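Local coordinates for HD domain protein (Enterococcus faecalis, PDB 4LRL), which probably hydrolyses deoxyribonucleoside triphosphates as an HD-domain phosphohydrolase, with activity probably regulated allosterically by bound nucleotides, at residues Glu288-Pro293 against Leu303-Phe308. Residues are numbered along the deposited sequence; the frame is centred on the assembly and turned at random.
Sequences ELFENP and LLVPFF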
ATOM      1  N   GLU C 288      29.590 -23.868  29.094  1.00 46.56           N
ATOM      2  CA  GLU C 288      30.273 -23.946  30.389  1.00 48.64           C
ATOM      3  C   GLU C 288      29.964 -25.236  31.110  1.00 49.38           C
ATOM      4  O   GLU C 288      30.849 -25.836  31.717  1.00 50.88           O
ATOM      5  CB  GLU C 288      29.883 -22.777  31.285  1.00 47.60           C
ATOM      6  CG  GLU C 288      30.568 -21.484  30.916  1.00 50.16           C
ATOM      7  CD  GLU C 288      29.979 -20.301  31.651  1.00 51.84           C
ATOM      8  OE1 GLU C 288      28.740 -20.279  31.845  1.00 50.74           O
ATOM      9  OE2 GLU C 288      30.759 -19.398  32.031  1.00 53.93           O
ATOM     10  N   LEU C 289      28.696 -25.643  31.046  1.00 48.57           N
ATOM     11  CA  LEU C 289      28.240 -26.863  31.701  1.00 49.57           C
ATOM     12  C   LEU C 289      28.880 -28.096  31.067  1.00 51.86           C
ATOM     13  O   LEU C 289      29.269 -29.027  31.766  1.00 53.74           O
ATOM     14  CB  LEU C 289      26.711 -26.949  31.688  1.00 47.86           C
ATOM     15  CG  LEU C 289      25.943 -26.063  32.678  1.00 45.32           C
ATOM     16  CD1 LEU C 289      24.445 -26.155  32.399  1.00 43.91           C
ATOM     17  CD2 LEU C 289      26.243 -26.416  34.127  1.00 42.64           C
ATOM     18  N   PHE C 290      29.020 -28.066  29.745  1.00 52.27           N
ATOM     19  CA  PHE C 290      29.696 -29.116  28.998  1.00 54.79           C
ATOM     20  C   PHE C 290      31.190 -29.200  29.337  1.00 57.32           C
ATOM     21  O   PHE C 290      31.780 -30.280  29.275  1.00 59.21           O
ATOM     22  CB  PHE C 290      29.503 -28.888  27.496  1.00 53.88           C
ATOM     23  CG  PHE C 290      30.028 -30.004  26.640  1.00 55.71           C
ATOM     24  CD1 PHE C 290      29.284 -31.171  26.461  1.00 56.64           C
ATOM     25  CD2 PHE C 290      31.264 -29.891  26.011  1.00 56.09           C
ATOM     26  CE1 PHE C 290      29.770 -32.208  25.665  1.00 58.40           C
ATOM     27  CE2 PHE C 290      31.758 -30.920  25.216  1.00 57.90           C
ATOM     28  CZ  PHE C 290      31.009 -32.081  25.043  1.00 59.08           C
ATOM     29  N   GLU C 291      31.790 -28.059  29.684  1.00 57.54           N
ATOM     30  CA  GLU C 291      33.223 -27.984  29.991  1.00 60.35           C
ATOM     31  C   GLU C 291      33.535 -28.324  31.448  1.00 61.83           C
ATOM     32  O   GLU C 291      34.675 -28.638  31.777  1.00 64.00           O
ATOM     33  CB  GLU C 291      33.793 -26.601  29.648  1.00 59.43           C
ATOM     34  CG  GLU C 291      34.028 -26.357  28.167  1.00 60.15           C
ATOM     35  CD  GLU C 291      34.143 -24.872  27.811  1.00 59.89           C
ATOM     36  OE1 GLU C 291      33.822 -24.000  28.654  1.00 58.73           O
ATOM     37  OE2 GLU C 291      34.552 -24.577  26.671  1.00 60.48           O
ATOM     38  N   ASN C 292      32.521 -28.256  32.309  1.00 63.86           N
ATOM     39  CA  ASN C 292      32.666 -28.605  33.719  1.00 66.40           C
ATOM     40  C   ASN C 292      32.819 -30.116  33.896  1.00 69.76           C
ATOM     41  O   ASN C 292      31.912 -30.867  33.531  1.00 69.58           O
ATOM     42  CB  ASN C 292      31.459 -28.103  34.515  1.00 64.84           C
ATOM     43  CG  ASN C 292      31.682 -28.129  36.027  1.00 66.37           C
ATOM     44  OD1 ASN C 292      32.275 -29.060  36.582  1.00 68.90           O
ATOM     45  ND2 ASN C 292      31.183 -27.101  36.702  1.00 65.02           N
ATOM     46  N   PRO C 293      33.962 -30.564  34.465  1.00 73.24           N
ATOM     47  CA  PRO C 293      34.207 -32.000  34.687  1.00 76.80           C
ATOM     48  C   PRO C 293      33.299 -32.630  35.755  1.00 78.41           C
ATOM     49  O   PRO C 293      33.016 -33.829  35.690  1.00 80.17           O
ATOM     50  CB  PRO C 293      35.675 -32.044  35.141  1.00 79.17           C
ATOM     51  CG  PRO C 293      35.942 -30.702  35.714  1.00 77.74           C
ATOM     52  CD  PRO C 293      35.096 -29.737  34.924  1.00 74.01           C
ATOM     53  N   LEU C 303      24.581 -32.319  17.980  1.00 51.98           N
ATOM     54  CA  LEU C 303      24.943 -31.446  16.861  1.00 50.34           C
ATOM     55  C   LEU C 303      25.628 -30.152  17.306  1.00 49.08           C
ATOM     56  O   LEU C 303      26.218 -29.451  16.486  1.00 48.65           O
ATOM     57  CB  LEU C 303      23.725 -31.141  15.982  1.00 49.02           C
ATOM     58  CG  LEU C 303      22.914 -32.286  15.351  1.00 49.90           C
ATOM     59  CD1 LEU C 303      21.727 -31.737  14.557  1.00 47.64           C
ATOM     60  CD2 LEU C 303      23.765 -33.196  14.473  1.00 51.34           C
ATOM     61  N   LEU C 304      25.559 -29.841  18.599  1.00 48.45           N
ATOM     62  CA  LEU C 304      26.266 -28.680  19.152  1.00 47.88           C
ATOM     63  C   LEU C 304      27.612 -29.024  19.787  1.00 49.36           C
ATOM     64  O   LEU C 304      28.451 -28.141  20.010  1.00 49.33           O
ATOM     65  CB  LEU C 304      25.408 -27.955  20.182  1.00 46.57           C
ATOM     66  CG  LEU C 304      24.399 -26.912  19.716  1.00 45.30           C
ATOM     67  CD1 LEU C 304      23.741 -26.305  20.947  1.00 45.03           C
ATOM     68  CD2 LEU C 304      25.049 -25.826  18.868  1.00 45.11           C
ATOM     69  N   VAL C 305      27.807 -30.309  20.074  1.00 50.69           N
ATOM     70  CA  VAL C 305      28.991 -30.778  20.774  1.00 52.39           C
ATOM     71  C   VAL C 305      30.306 -30.373  20.073  1.00 53.22           C
ATOM     72  O   VAL C 305      31.213 -29.886  20.745  1.00 53.79           O
ATOM     73  CB  VAL C 305      28.903 -32.304  21.074  1.00 54.65           C
ATOM     74  CG1 VAL C 305      30.199 -32.831  21.691  1.00 56.06           C
ATOM     75  CG2 VAL C 305      27.720 -32.584  21.993  1.00 54.08           C
ATOM     76  N   PRO C 306      30.403 -30.538  18.729  1.00 53.51           N
ATOM     77  CA  PRO C 306      31.618 -30.084  18.031  1.00 54.46           C
ATOM     78  C   PRO C 306      31.923 -28.607  18.262  1.00 53.59           C
ATOM     79  O   PRO C 306      33.087 -28.209  18.259  1.00 54.77           O
ATOM     80  CB  PRO C 306      31.284 -30.310  16.558  1.00 54.22           C
ATOM     81  CG  PRO C 306      30.263 -31.373  16.558  1.00 54.06           C
ATOM     82  CD  PRO C 306      29.446 -31.157  17.787  1.00 53.01           C
ATOM     83  N   PHE C 307      30.874 -27.817  18.473  1.00 51.68           N
ATOM     84  CA  PHE C 307      31.004 -26.385  18.717  1.00 50.96           C
ATOM     85  C   PHE C 307      31.346 -26.062  20.176  1.00 51.31           C
ATOM     86  O   PHE C 307      32.120 -25.138  20.441  1.00 51.66           O
ATOM     87  CB  PHE C 307      29.747 -25.652  18.216  1.00 48.99           C
ATOM     88  CG  PHE C 307      29.478 -25.892  16.757  1.00 48.87           C
ATOM     89  CD1 PHE C 307      30.036 -25.062  15.790  1.00 49.22           C
ATOM     90  CD2 PHE C 307      28.731 -26.991  16.349  1.00 48.02           C
ATOM     91  CE1 PHE C 307      29.823 -25.305  14.444  1.00 49.76           C
ATOM     92  CE2 PHE C 307      28.521 -27.250  15.010  1.00 48.04           C
ATOM     93  CZ  PHE C 307      29.064 -26.406  14.055  1.00 50.00           C
ATOM     94  N   PHE C 308      30.792 -26.833  21.114  1.00 51.51           N
ATOM     95  CA  PHE C 308      31.238 -26.771  22.509  1.00 52.07           C
ATOM     96  C   PHE C 308      32.743 -27.026  22.600  1.00 54.66           C
ATOM     97  O   PHE C 308      33.457 -26.330  23.326  1.00 55.59           O
ATOM     98  CB  PHE C 308      30.524 -27.814  23.368  1.00 52.14           C
ATOM     99  CG  PHE C 308      29.056 -27.568  23.562  1.00 49.66           C
ATOM    100  CD1 PHE C 308      28.185 -28.642  23.711  1.00 49.89           C
ATOM    101  CD2 PHE C 308      28.540 -26.278  23.617  1.00 47.52           C
ATOM    102  CE1 PHE C 308      26.815 -28.439  23.903  1.00 48.73           C
ATOM    103  CE2 PHE C 308      27.172 -26.065  23.807  1.00 45.64           C
ATOM    104  CZ  PHE C 308      26.311 -27.149  23.951  1.00 46.07           C
TER
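F290 carries nearly all of this contact, laying its ring against F308 and V305 of the short helix 305-308. Its CG stands anti to the backbone N (chi1 -173°), which places CG beside its own carbonyl carbon and the ring against the other segment. CB, CG, CD1 and the CD2-CE2 side of F290 meet F308. F290 CD2 lies 3.4 Å from F308 CB, and F308 CD1 sits over one face of the F290 ring, offset toward the rim. The two rings are tilted by 32° with centroids 5.1 Å apart, an oblique aromatic pair. The far end of the F290 ring meets V305 instead: F290 CZ is 3.5 Å from V305 CG1, and the two side chains cross at about a right angle. The F290 contacts are apolar, and no hydrogen bond joins the segments.

In the fold, this is where the long helix 270-291 ends and the chain returns through an irregular loop to helix 305-308. Both belong to the HD-associated region, away from the metal and nucleotide sites. Helix 142-149 packs against helix 305-308, with F149 touching F307 and F308. L304 O lies 3.6 Å above one face of the F308 ring.

E291 follows F290 at the helix end and adds little to the contact. Its extended chain brings E291 OE2 3.9 Å from F308 O, with no bond between these two acceptors. OE2 forms a salt bridge with K287 NZ, one turn earlier. At N292 the backbone leaves helical geometry.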